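Local atomic coordinates of aspartate carbamoyltransferase (Leishmania major, PDB entry 7K46), a protein that probably catalyses the transfer of a carbamoyl group from carbamoyl phosphate to L-aspartate, an early step of pyrimidine biosynthesis. Residues Gln13-Ala18 with Pro130-Gly135; Thr55-Glu60 with Leu110-Ala115; Cys70-Arg75 with Tyr313-Arg318; Thr95-Ile100 with Leu120-Ser125. All coordinates share one frame; numbering follows the deposited sequence.

Contact 1: residues Gln13-Ala18 with Pro130-Gly135; sequences QSVASA and PIMNAG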
loop_
_atom_site.group_PDB
_atom_site.type_symbol
_atom_site.label_atom_id
_atom_site.label_comp_id
_atom_site.label_asym_id
_atom_site.label_seq_id
_atom_site.Cartn_x
_atom_site.Cartn_y
_atom_site.Cartn_z
ATOM N N GLN A 13 7.733 -0.234 -24.438
ATOM C CA GLN A 13 7.198 -1.518 -24.868
ATOM C C GLN A 13 6.655 -2.324 -23.695
ATOM O O GLN A 13 7.302 -2.436 -22.646
ATOM C CB GLN A 13 8.273 -2.347 -25.576
ATOM C CG GLN A 13 8.659 -1.782 -26.924
ATOM C CD GLN A 13 7.460 -1.624 -27.832
ATOM O OE1 GLN A 13 6.776 -2.597 -28.143
ATOM N NE2 GLN A 13 7.189 -0.396 -28.255
ATOM N N SER A 14 5.468 -2.902 -23.888
ATOM C CA SER A 14 4.982 -3.914 -22.958
ATOM C C SER A 14 5.895 -5.133 -23.006
ATOM O O SER A 14 6.483 -5.455 -24.041
ATOM C CB SER A 14 3.547 -4.330 -23.310
ATOM O OG SER A 14 2.612 -3.288 -23.069
ATOM N N VAL A 15 6.021 -5.807 -21.870
ATOM C CA VAL A 15 6.859 -6.996 -21.742
ATOM C C VAL A 15 5.916 -8.157 -21.452
ATOM O O VAL A 15 5.491 -8.372 -20.306
ATOM C CB VAL A 15 7.928 -6.829 -20.659
ATOM C CG1 VAL A 15 8.710 -8.132 -20.481
ATOM C CG2 VAL A 15 8.878 -5.688 -21.045
ATOM N N ALA A 16 5.551 -8.882 -22.508
ATOM C CA ALA A 16 4.565 -9.949 -22.416
ATOM C C ALA A 16 5.184 -11.332 -22.329
ATOM O O ALA A 16 4.624 -12.208 -21.657
ATOM C CB ALA A 16 3.622 -9.914 -23.623
ATOM N N SER A 17 6.316 -11.545 -22.997
ATOM C CA SER A 17 6.948 -12.853 -23.066
ATOM C C SER A 17 8.451 -12.664 -23.207
ATOM O O SER A 17 8.902 -11.748 -23.896
ATOM C CB SER A 17 6.414 -13.674 -24.247
ATOM O OG SER A 17 7.229 -14.812 -24.495
ATOM N N ALA A 18 9.219 -13.543 -22.567
ATOM C CA ALA A 18 10.666 -13.482 -22.732
ATOM C C ALA A 18 11.076 -13.809 -24.165
ATOM O O ALA A 18 12.173 -13.428 -24.594
ATOM C CB ALA A 18 11.344 -14.433 -21.746
ATOM N N PRO A 130 2.806 0.861 -21.136
ATOM C CA PRO A 130 3.346 -0.504 -21.145
ATOM C C PRO A 130 2.797 -1.343 -20.000
ATOM O O PRO A 130 2.624 -0.863 -18.875
ATOM C CB PRO A 130 4.857 -0.283 -21.003
ATOM C CG PRO A 130 5.078 1.081 -21.630
ATOM C CD PRO A 130 3.878 1.874 -21.182
ATOM N N ILE A 131 2.534 -2.613 -20.305
ATOM C CA ILE A 131 2.129 -3.613 -19.320
ATOM C C ILE A 131 3.278 -4.596 -19.143
ATOM O O ILE A 131 3.790 -5.142 -20.127
ATOM C CB ILE A 131 0.858 -4.362 -19.753
ATOM C CG1 ILE A 131 -0.329 -3.408 -19.880
ATOM C CG2 ILE A 131 0.531 -5.499 -18.759
ATOM C CD1 ILE A 131 -1.541 -4.074 -20.505
ATOM N N MET A 132 3.668 -4.826 -17.892
ATOM C CA MET A 132 4.616 -5.877 -17.543
ATOM C C MET A 132 3.820 -7.114 -17.138
ATOM O O MET A 132 3.056 -7.081 -16.164
ATOM C CB MET A 132 5.525 -5.442 -16.388
ATOM C CG MET A 132 6.239 -4.104 -16.550
ATOM S SD MET A 132 7.474 -4.070 -17.864
ATOM C CE MET A 132 6.541 -3.265 -19.164
ATOM N N ASN A 133 3.985 -8.201 -17.877
ATOM C CA ASN A 133 3.311 -9.444 -17.519
ATOM C C ASN A 133 4.044 -10.081 -16.333
ATOM O O ASN A 133 5.202 -10.488 -16.449
ATOM C CB ASN A 133 3.259 -10.372 -18.731
ATOM C CG ASN A 133 2.785 -11.764 -18.373
ATOM O OD1 ASN A 133 2.143 -11.968 -17.337
ATOM N ND2 ASN A 133 3.090 -12.733 -19.236
ATOM N N ALA A 134 3.369 -10.171 -15.189
ATOM C CA ALA A 134 3.958 -10.714 -13.970
ATOM C C ALA A 134 3.730 -12.219 -13.807
ATOM O O ALA A 134 4.015 -12.765 -12.733
ATOM C CB ALA A 134 3.405 -9.965 -12.752
ATOM N N GLY A 135 3.236 -12.901 -14.839
ATOM C CA GLY A 135 3.074 -14.345 -14.784
ATOM C C GLY A 135 1.649 -14.768 -15.082
ATOM O O GLY A 135 0.711 -14.120 -14.612
#
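Val15 is tied to the edge strand 131-133 through both of its backbone polar atoms: its N donates to Ile131 O (2.9 Å) and its O accepts from Asn133 N (2.9 Å, 169° at the hydrogen). On this close-packed side the bent chain of Met132 bends back toward Val15, laying SD 3.8 Å from Val15 CG2 and CE against Gln13 O and Val15 N. Ile321 and Val325 of helix 309-326 also pack on Met132. The loop 13-18 runs in nearly the same direction as the strand and extends, by a single bridge, the parallel sheet of the carbamoyl-phosphate-binding domain. Two side chains lengthen this short pairing. Ser14 OG takes the N-H of Ile131 at 2.8 Å, almost straight. Asn133, its CG anti to the backbone N (chi1 170°), reaches across so that ND2 donates to Ala16 O at 2.9 Å, with that oxygen in its amide plane. Its other end, OD1, accepts from Gly135 N from above the carbonyl plane, an Asx turn that helps fix the amide's rotation. The solvent side is looser: Gln13 turns its CB away from the strand, 6.1 Å from Pro130 CB, and touches Pro130 CB through its carbonyl O.

Contact 2: residues Thr55-Glu60 with Leu110-Ala115; sequences TPLFFE and LVLRHA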
loop_
_atom_site.group_PDB
_atom_site.type_symbol
_atom_site.label_atom_id
_atom_site.label_comp_id
_atom_site.label_asym_id
_atom_site.label_seq_id
_atom_site.Cartn_x
_atom_site.Cartn_y
_atom_site.Cartn_z
ATOM N N THR A 55 1.203 1.020 -11.415
ATOM C CA THR A 55 0.083 0.366 -10.732
ATOM C C THR A 55 0.147 -1.136 -10.969
ATOM O O THR A 55 0.003 -1.587 -12.123
ATOM C CB THR A 55 -1.286 0.888 -11.185
ATOM O OG1 THR A 55 -1.381 2.292 -10.936
ATOM C CG2 THR A 55 -2.388 0.182 -10.393
ATOM N N PRO A 56 0.312 -1.946 -9.927
ATOM C CA PRO A 56 0.122 -3.392 -10.077
ATOM C C PRO A 56 -1.347 -3.759 -9.966
ATOM O O PRO A 56 -2.094 -3.197 -9.156
ATOM C CB PRO A 56 0.923 -3.982 -8.901
ATOM C CG PRO A 56 1.612 -2.779 -8.228
ATOM C CD PRO A 56 0.770 -1.595 -8.577
ATOM N N LEU A 57 -1.757 -4.713 -10.799
ATOM C CA LEU A 57 -3.125 -5.223 -10.808
ATOM C C LEU A 57 -3.001 -6.739 -10.713
ATOM O O LEU A 57 -2.743 -7.407 -11.719
ATOM C CB LEU A 57 -3.881 -4.779 -12.062
ATOM C CG LEU A 57 -5.396 -5.003 -12.057
ATOM C CD1 LEU A 57 -6.078 -4.084 -11.031
ATOM C CD2 LEU A 57 -5.973 -4.800 -13.456
ATOM N N PHE A 58 -3.151 -7.276 -9.503
ATOM C CA PHE A 58 -2.858 -8.680 -9.227
ATOM C C PHE A 58 -4.160 -9.391 -8.880
ATOM O O PHE A 58 -4.756 -9.145 -7.824
ATOM C CB PHE A 58 -1.823 -8.815 -8.108
ATOM C CG PHE A 58 -0.394 -8.761 -8.587
ATOM C CD1 PHE A 58 0.052 -7.715 -9.388
ATOM C CD2 PHE A 58 0.514 -9.749 -8.215
ATOM C CE1 PHE A 58 1.375 -7.663 -9.829
ATOM C CE2 PHE A 58 1.836 -9.708 -8.654
ATOM C CZ PHE A 58 2.271 -8.664 -9.454
ATOM N N PHE A 59 -4.618 -10.246 -9.790
ATOM C CA PHE A 59 -5.832 -11.020 -9.579
ATOM C C PHE A 59 -5.574 -12.314 -8.824
ATOM O O PHE A 59 -6.527 -12.962 -8.376
ATOM C CB PHE A 59 -6.505 -11.328 -10.921
ATOM C CG PHE A 59 -7.137 -10.125 -11.566
ATOM C CD1 PHE A 59 -6.370 -9.235 -12.302
ATOM C CD2 PHE A 59 -8.498 -9.884 -11.435
ATOM C CE1 PHE A 59 -6.943 -8.124 -12.893
ATOM C CE2 PHE A 59 -9.077 -8.772 -12.032
ATOM C CZ PHE A 59 -8.293 -7.893 -12.761
ATOM N N GLU A 60 -4.319 -12.710 -8.692
ATOM C CA GLU A 60 -3.928 -13.804 -7.823
ATOM C C GLU A 60 -2.782 -13.318 -6.946
ATOM O O GLU A 60 -2.006 -12.446 -7.341
ATOM C CB GLU A 60 -3.517 -15.047 -8.629
ATOM C CG GLU A 60 -2.548 -14.768 -9.763
ATOM C CD GLU A 60 -2.123 -16.032 -10.487
ATOM O OE1 GLU A 60 -2.803 -17.066 -10.287
ATOM O OE2 GLU A 60 -1.117 -15.993 -11.245
ATOM N N LEU A 110 1.958 -0.422 -16.066
ATOM C CA LEU A 110 1.076 -1.354 -15.381
ATOM C C LEU A 110 1.798 -2.682 -15.200
ATOM O O LEU A 110 2.647 -3.051 -16.015
ATOM C CB LEU A 110 -0.223 -1.574 -16.176
ATOM C CG LEU A 110 -0.962 -0.355 -16.743
ATOM C CD1 LEU A 110 -2.322 -0.788 -17.311
ATOM C CD2 LEU A 110 -1.157 0.684 -15.664
ATOM N N VAL A 111 1.474 -3.392 -14.115
ATOM C CA VAL A 111 1.992 -4.744 -13.875
ATOM C C VAL A 111 0.789 -5.654 -13.675
ATOM O O VAL A 111 0.063 -5.509 -12.682
ATOM C CB VAL A 111 2.937 -4.810 -12.661
ATOM C CG1 VAL A 111 3.505 -6.235 -12.497
ATOM C CG2 VAL A 111 4.076 -3.781 -12.778
ATOM N N LEU A 112 0.578 -6.598 -14.598
ATOM C CA LEU A 112 -0.606 -7.456 -14.587
ATOM C C LEU A 112 -0.246 -8.885 -14.188
ATOM O O LEU A 112 0.626 -9.516 -14.805
ATOM C CB LEU A 112 -1.303 -7.472 -15.953
ATOM C CG LEU A 112 -2.533 -8.392 -16.004
ATOM C CD1 LEU A 112 -3.677 -7.818 -15.146
ATOM C CD2 LEU A 112 -2.995 -8.642 -17.439
ATOM N N ARG A 113 -0.943 -9.398 -13.179
ATOM C CA ARG A 113 -0.857 -10.800 -12.776
ATOM C C ARG A 113 -2.262 -11.393 -12.821
ATOM O O ARG A 113 -3.123 -11.046 -12.000
ATOM C CB ARG A 113 -0.243 -10.922 -11.384
ATOM C CG ARG A 113 -0.236 -12.326 -10.832
ATOM C CD ARG A 113 0.989 -13.088 -11.284
ATOM N NE ARG A 113 1.041 -14.418 -10.689
ATOM C CZ ARG A 113 2.162 -15.047 -10.353
ATOM N NH1 ARG A 113 3.352 -14.490 -10.539
ATOM N NH2 ARG A 113 2.087 -16.262 -9.807
ATOM N N HIS A 114 -2.492 -12.276 -13.787
ATOM C CA HIS A 114 -3.784 -12.919 -13.989
ATOM C C HIS A 114 -3.507 -14.326 -14.494
ATOM O O HIS A 114 -2.598 -14.519 -15.303
ATOM C CB HIS A 114 -4.629 -12.140 -15.006
ATOM C CG HIS A 114 -6.087 -12.484 -14.992
ATOM N ND1 HIS A 114 -6.569 -13.715 -15.387
ATOM C CD2 HIS A 114 -7.173 -11.743 -14.663
ATOM C CE1 HIS A 114 -7.887 -13.722 -15.284
ATOM N NE2 HIS A 114 -8.279 -12.539 -14.844
ATOM N N ALA A 115 -4.276 -15.306 -14.013
ATOM C CA ALA A 115 -4.015 -16.686 -14.420
ATOM C C ALA A 115 -4.299 -16.919 -15.903
ATOM O O ALA A 115 -3.690 -17.808 -16.514
ATOM C CB ALA A 115 -4.835 -17.661 -13.572
#
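Glu60 OE2 and Arg113 NE form a 2.7 Å salt bridge, bent at the hydrogen (145°). The carboxylate is met on its anti side, with the donor out of its plane, and the two flat groups are inclined by 55°. Glu60 reaches it with CG wedged between its backbone N and carbonyl carbon (chi1 48°) and an extended chain beyond, so that its CG rests on Arg113 CG. Arg113 has a second partner: its NH1 bonds to Ala134 O. Four backbone bonds follow, among them Leu57 N to Val111 O at 2.7 Å and Phe59 N to Arg113 O at 2.8 Å; they pair 55-58 with 110-113 as the two central parallel strands of the carbamoyl-phosphate-binding domain. On the face bearing Pro56 and Phe58, Arg113 CB sits 3.5 Å from the Phe58 ring centroid, a CH-pi contact over the middle of the ring, while Val111 CG1 touches that ring's edge at CE1. Helix 63-74 covers this face. On the other, Leu57 and Leu112 lie side by side. Beyond the strand ends His114 CD2 rests over one face of the Phe59 ring, 3.5 Å from Phe59 CG, the rings oblique, and Leu112 CD1 meets its edge at CE1.

Contact 3: residues Cys70-Arg75 with Tyr313-Arg318; sequences CAAMMR and YGLFMR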
loop_
_atom_site.group_PDB
_atom_site.type_symbol
_atom_site.label_atom_id
_atom_site.label_comp_id
_atom_site.label_asym_id
_atom_site.label_seq_id
_atom_site.Cartn_x
_atom_site.Cartn_y
_atom_site.Cartn_z
ATOM N N CYS A 70 7.466 -3.727 -7.049
ATOM C CA CYS A 70 7.298 -2.476 -6.308
ATOM C C CYS A 70 8.631 -1.946 -5.804
ATOM O O CYS A 70 8.904 -0.745 -5.902
ATOM C CB CYS A 70 6.336 -2.675 -5.140
ATOM S SG CYS A 70 4.662 -3.031 -5.735
ATOM N N ALA A 71 9.468 -2.826 -5.251
ATOM C CA ALA A 71 10.770 -2.383 -4.758
ATOM C C ALA A 71 11.650 -1.888 -5.899
ATOM O O ALA A 71 12.365 -0.887 -5.753
ATOM C CB ALA A 71 11.458 -3.519 -4.006
ATOM N N ALA A 72 11.623 -2.590 -7.035
ATOM C CA ALA A 72 12.375 -2.151 -8.212
ATOM C C ALA A 72 11.961 -0.748 -8.633
ATOM O O ALA A 72 12.813 0.109 -8.902
ATOM C CB ALA A 72 12.170 -3.133 -9.369
ATOM N N MET A 73 10.647 -0.502 -8.701
ATOM C CA MET A 73 10.161 0.823 -9.075
ATOM C C MET A 73 10.644 1.889 -8.089
ATOM O O MET A 73 11.125 2.954 -8.495
ATOM C CB MET A 73 8.629 0.798 -9.154
ATOM C CG MET A 73 8.000 2.087 -9.697
ATOM S SD MET A 73 8.380 2.274 -11.455
ATOM C CE MET A 73 7.456 3.781 -11.831
ATOM N N MET A 74 10.551 1.615 -6.787
ATOM C CA MET A 74 10.917 2.639 -5.809
ATOM C C MET A 74 12.426 2.885 -5.761
ATOM O O MET A 74 12.857 4.015 -5.497
ATOM C CB MET A 74 10.384 2.249 -4.424
ATOM C CG MET A 74 8.853 2.183 -4.406
ATOM S SD MET A 74 8.221 1.677 -2.786
ATOM C CE MET A 74 6.468 1.466 -3.164
ATOM N N ARG A 75 13.238 1.861 -6.009
ATOM C CA ARG A 75 14.685 2.041 -6.043
ATOM C C ARG A 75 15.164 2.723 -7.324
ATOM O O ARG A 75 16.361 2.987 -7.458
ATOM C CB ARG A 75 15.381 0.690 -5.865
ATOM C CG ARG A 75 15.233 0.103 -4.452
ATOM C CD ARG A 75 16.092 -1.143 -4.315
ATOM N NE ARG A 75 16.062 -1.692 -2.966
ATOM C CZ ARG A 75 16.842 -1.286 -1.976
ATOM N NH1 ARG A 75 17.695 -0.278 -2.132
ATOM N NH2 ARG A 75 16.757 -1.894 -0.793
ATOM N N TYR A 313 18.734 -11.084 -7.561
ATOM C CA TYR A 313 18.878 -10.890 -8.998
ATOM C C TYR A 313 17.547 -10.509 -9.635
ATOM O O TYR A 313 17.523 -9.704 -10.570
ATOM C CB TYR A 313 19.459 -12.143 -9.657
ATOM C CG TYR A 313 20.887 -12.410 -9.248
ATOM C CD1 TYR A 313 21.888 -11.486 -9.512
ATOM C CD2 TYR A 313 21.233 -13.596 -8.603
ATOM C CE1 TYR A 313 23.209 -11.722 -9.131
ATOM C CE2 TYR A 313 22.548 -13.848 -8.222
ATOM C CZ TYR A 313 23.529 -12.904 -8.486
ATOM O OH TYR A 313 24.831 -13.165 -8.108
ATOM N N GLY A 314 16.431 -11.042 -9.123
ATOM C CA GLY A 314 15.129 -10.624 -9.626
ATOM C C GLY A 314 14.866 -9.138 -9.432
ATOM O O GLY A 314 14.336 -8.470 -10.325
ATOM N N LEU A 315 15.243 -8.599 -8.268
ATOM C CA LEU A 315 15.117 -7.159 -8.048
ATOM C C LEU A 315 15.867 -6.369 -9.120
ATOM O O LEU A 315 15.320 -5.445 -9.728
ATOM C CB LEU A 315 15.634 -6.790 -6.652
ATOM C CG LEU A 315 15.797 -5.284 -6.386
ATOM C CD1 LEU A 315 14.437 -4.579 -6.290
ATOM C CD2 LEU A 315 16.612 -5.044 -5.107
ATOM N N PHE A 316 17.124 -6.722 -9.375
ATOM C CA PHE A 316 17.908 -5.898 -10.289
ATOM C C PHE A 316 17.527 -6.115 -11.754
ATOM O O PHE A 316 17.585 -5.166 -12.557
ATOM C CB PHE A 316 19.393 -6.134 -10.023
ATOM C CG PHE A 316 19.827 -5.600 -8.683
ATOM C CD1 PHE A 316 19.725 -4.246 -8.411
ATOM C CD2 PHE A 316 20.284 -6.450 -7.686
ATOM C CE1 PHE A 316 20.089 -3.738 -7.173
ATOM C CE2 PHE A 316 20.649 -5.955 -6.452
ATOM C CZ PHE A 316 20.549 -4.589 -6.196
ATOM N N MET A 317 17.092 -7.319 -12.123
ATOM C CA MET A 317 16.572 -7.503 -13.477
ATOM C C MET A 317 15.316 -6.670 -13.692
ATOM O O MET A 317 15.135 -6.056 -14.750
ATOM C CB MET A 317 16.293 -8.988 -13.740
ATOM C CG MET A 317 15.637 -9.279 -15.117
ATOM S SD MET A 317 16.581 -8.669 -16.538
ATOM C CE MET A 317 18.049 -9.728 -16.544
ATOM N N ARG A 318 14.439 -6.619 -12.692
ATOM C CA ARG A 318 13.224 -5.834 -12.864
ATOM C C ARG A 318 13.520 -4.339 -12.888
ATOM O O ARG A 318 12.853 -3.593 -13.611
ATOM C CB ARG A 318 12.222 -6.198 -11.771
ATOM C CG ARG A 318 11.632 -7.590 -12.000
ATOM C CD ARG A 318 10.722 -8.048 -10.856
ATOM N NE ARG A 318 10.155 -9.349 -11.196
ATOM C CZ ARG A 318 10.421 -10.486 -10.566
ATOM N NH1 ARG A 318 11.176 -10.514 -9.477
ATOM N NH2 ARG A 318 9.915 -11.624 -11.041
#
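Leu315 places its CG anti to the backbone N (chi1 169°), and a chi2 of 70° then splays its two methyls toward different parts of helix 63-74. CD1 enters against the backbone, 3.5 Å from Ala72 N, and also touches Ala71 CB at 3.9 Å. CD2 meets the outstretched chain of Arg75, 4.0 Å from its CD, the two side chains crossing at about a right angle. The small alanines allow this approach: the axes of the short helical segments come within 8.6 Å at a crossing angle of -53°, and Ala72 CB also reaches Arg318 CB at 3.9 Å. The contact is van der Waals packing, with no hydrogen bond between the segments. It joins a helix of the carbamoyl-phosphate-binding domain to the C-terminal helix 309-326, which returns from the aspartate-binding half of the chain, as in the two-domain carbamoyltransferases. Arg318 leads its charged end away, NH2 bonding to Thr143 OG1. Arg75 stays against Leu315 as far as NE; beyond it NH2 bonds to Tyr106 O of the second subunit and forms a salt bridge with its Asp108. Tyr106 of that subunit also packs on Ala71 and Leu315.

Contact 4: residues Thr95-Ile100 with Leu120-Ser125; sequences TLQDTI and LEQAMS. With EDO (1,2-ethanediol), chain B.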
loop_
_atom_site.group_PDB
_atom_site.type_symbol
_atom_site.label_atom_id
_atom_site.label_comp_id
_atom_site.label_asym_id
_atom_site.label_seq_id
_atom_site.Cartn_x
_atom_site.Cartn_y
_atom_site.Cartn_z
ATOM N N THR A 95 -15.689 -4.658 -16.599
ATOM C CA THR A 95 -14.784 -5.407 -17.466
ATOM C C THR A 95 -13.327 -5.141 -17.100
ATOM O O THR A 95 -12.972 -4.080 -16.571
ATOM C CB THR A 95 -15.009 -5.035 -18.932
ATOM O OG1 THR A 95 -14.690 -3.650 -19.117
ATOM C CG2 THR A 95 -16.447 -5.291 -19.330
ATOM N N LEU A 96 -12.469 -6.128 -17.381
ATOM C CA LEU A 96 -11.035 -5.924 -17.192
ATOM C C LEU A 96 -10.539 -4.763 -18.041
ATOM O O LEU A 96 -9.686 -3.981 -17.600
ATOM C CB LEU A 96 -10.269 -7.204 -17.538
ATOM C CG LEU A 96 -8.736 -7.072 -17.604
ATOM C CD1 LEU A 96 -8.162 -6.680 -16.255
ATOM C CD2 LEU A 96 -8.101 -8.360 -18.114
ATOM N N GLN A 97 -11.084 -4.623 -19.255
ATOM C CA GLN A 97 -10.709 -3.511 -20.122
ATOM C C GLN A 97 -10.963 -2.171 -19.444
ATOM O O GLN A 97 -10.101 -1.285 -19.465
ATOM C CB GLN A 97 -11.472 -3.589 -21.448
ATOM C CG GLN A 97 -11.027 -4.737 -22.365
ATOM C CD GLN A 97 -11.794 -6.035 -22.123
ATOM O OE1 GLN A 97 -12.327 -6.274 -21.032
ATOM N NE2 GLN A 97 -11.850 -6.882 -23.149
ATOM N N ASP A 98 -12.147 -1.998 -18.843
ATOM C CA ASP A 98 -12.437 -0.727 -18.180
ATOM C C ASP A 98 -11.506 -0.490 -17.005
ATOM O O ASP A 98 -11.135 0.658 -16.724
ATOM C CB ASP A 98 -13.893 -0.677 -17.712
ATOM C CG ASP A 98 -14.859 -0.374 -18.845
ATOM O OD1 ASP A 98 -14.391 -0.149 -19.988
ATOM O OD2 ASP A 98 -16.083 -0.369 -18.595
ATOM N N THR A 99 -11.116 -1.557 -16.303
ATOM C CA THR A 99 -10.172 -1.394 -15.203
ATOM C C THR A 99 -8.816 -0.925 -15.714
ATOM O O THR A 99 -8.197 -0.033 -15.116
ATOM C CB THR A 99 -10.040 -2.703 -14.427
ATOM O OG1 THR A 99 -11.319 -3.049 -13.878
ATOM C CG2 THR A 99 -9.021 -2.547 -13.293
ATOM N N ILE A 100 -8.340 -1.520 -16.815
ATOM C CA ILE A 100 -7.079 -1.093 -17.421
ATOM C C ILE A 100 -7.140 0.384 -17.802
ATOM O O ILE A 100 -6.205 1.149 -17.534
ATOM C CB ILE A 100 -6.744 -1.982 -18.636
ATOM C CG1 ILE A 100 -6.485 -3.428 -18.180
ATOM C CG2 ILE A 100 -5.552 -1.416 -19.436
ATOM C CD1 ILE A 100 -5.274 -3.586 -17.246
ATOM N N LEU A 120 -4.254 -10.951 -20.387
ATOM C CA LEU A 120 -3.187 -10.103 -20.909
ATOM C C LEU A 120 -3.545 -9.581 -22.297
ATOM O O LEU A 120 -3.262 -8.417 -22.616
ATOM C CB LEU A 120 -1.865 -10.871 -20.935
ATOM C CG LEU A 120 -0.615 -10.107 -21.369
ATOM C CD1 LEU A 120 -0.349 -8.892 -20.469
ATOM C CD2 LEU A 120 0.593 -11.045 -21.369
ATOM N N GLU A 121 -4.147 -10.440 -23.136
ATOM C CA GLU A 121 -4.633 -10.023 -24.454
ATOM C C GLU A 121 -5.593 -8.849 -24.324
ATOM O O GLU A 121 -5.429 -7.800 -24.962
ATOM C CB GLU A 121 -5.361 -11.178 -25.160
ATOM C CG GLU A 121 -4.630 -12.500 -25.322
ATOM C CD GLU A 121 -5.572 -13.624 -25.773
ATOM O OE1 GLU A 121 -6.723 -13.323 -26.164
ATOM O OE2 GLU A 121 -5.171 -14.805 -25.724
ATOM N N GLN A 122 -6.625 -9.033 -23.498
ATOM C CA GLN A 122 -7.643 -8.008 -23.313
ATOM C C GLN A 122 -7.040 -6.714 -22.794
ATOM O O GLN A 122 -7.426 -5.620 -23.229
ATOM C CB GLN A 122 -8.708 -8.521 -22.352
ATOM C CG GLN A 122 -9.496 -9.695 -22.893
ATOM C CD GLN A 122 -10.299 -10.379 -21.813
ATOM O OE1 GLN A 122 -10.230 -10.000 -20.642
ATOM N NE2 GLN A 122 -11.060 -11.398 -22.193
ATOM N N ALA A 123 -6.100 -6.817 -21.850
ATOM C CA ALA A 123 -5.476 -5.624 -21.291
ATOM C C ALA A 123 -4.682 -4.877 -22.354
ATOM O O ALA A 123 -4.814 -3.656 -22.509
ATOM C CB ALA A 123 -4.582 -6.005 -20.107
ATOM N N MET A 124 -3.852 -5.598 -23.111
ATOM C CA MET A 124 -3.074 -4.938 -24.152
ATOM C C MET A 124 -3.948 -4.416 -25.286
ATOM O O MET A 124 -3.516 -3.514 -26.009
ATOM C CB MET A 124 -1.997 -5.890 -24.676
ATOM C CG MET A 124 -0.903 -6.137 -23.620
ATOM S SD MET A 124 0.545 -6.991 -24.271
ATOM C CE MET A 124 -0.231 -8.400 -25.063
ATOM N N SER A 125 -5.169 -4.936 -25.442
ATOM C CA SER A 125 -6.048 -4.451 -26.502
ATOM C C SER A 125 -6.503 -3.011 -26.270
ATOM O O SER A 125 -6.933 -2.353 -27.224
ATOM C CB SER A 125 -7.271 -5.367 -26.650
ATOM O OG SER A 125 -8.308 -5.046 -25.725
HETATM C C1 EDO B . -10.675 -13.851 -18.606
HETATM O O1 EDO B . -10.992 -14.152 -17.238
HETATM C C2 EDO B . -9.987 -12.493 -18.684
HETATM O O2 EDO B . -10.806 -11.473 -18.088
HETATM O O HOH W 1 -11.097 -5.202 -25.905
#
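Ser125 OG, at the rim of the contact between helices 96-104 and 117-126, is held from two directions: it donates to Gln122 O, one turn back, at 2.7 Å, and accepts from a water at 2.8 Å. The same water takes a long, weak bond from Gln97 NE2, making a tenuous bridge between two segments with no direct hydrogen bond between them. Gln97, bent at chi2 (90°), folds its amide against Gln122, NE2 3.6 Å from Gln122 CB. The two amide planes are only 15° apart, yet the groups do not bond to one another. Gln122 instead extends its chain outward, and its OE1 accepts from O2 of an ethanediol molecule, probably left from the crystallisation liquor, at 3.0 Å. Leu96 CD2 packs against that same OE1 at 3.7 Å, the two side chains crossing at about a right angle. Deeper in, away from this polar rim, the contact turns apolar. Ile100 sets CG1 3.7 Å from Ala123 CB and brings CD1 nearly as close, while its CG2 lies near Ala123 O. The small methyl of Ala123 lets the segment axes approach to 8.7 Å, crossing at -47°. At the start of the first helix Thr95 OG1 accepts from Asp98 N, an N-cap bond. Helices flanking strand 109-113 in sequence thus pack together in the helical layer on one face of the parallel sheet, in the alpha/beta/alpha carbamoyl-phosphate-binding domain.

Contacts 1, 2 and 4 belong to the carbamoyl-phosphate-binding domain, their centres 11 to 13 Å apart. Contacts 1 and 2 share its parallel sheet, where strands 109-113 and 131-133 are neighbours bonded through Met132 N to Leu110 O and Ala134 N to Leu112 O. Contact 4 covers one face, Leu120 and Ala123 meeting Ile131, and Leu96 meeting Phe59. Along the chain contacts 2 and 4 interlock, and both are nested within the loop closed by contact 1. Contact 3 lies about 25 Å from contact 4, centre to centre; by bringing helix 309-326 onto helix 63-74, which follows strand 53-58, it joins the chain's C-terminal part to this domain beside a subunit interface.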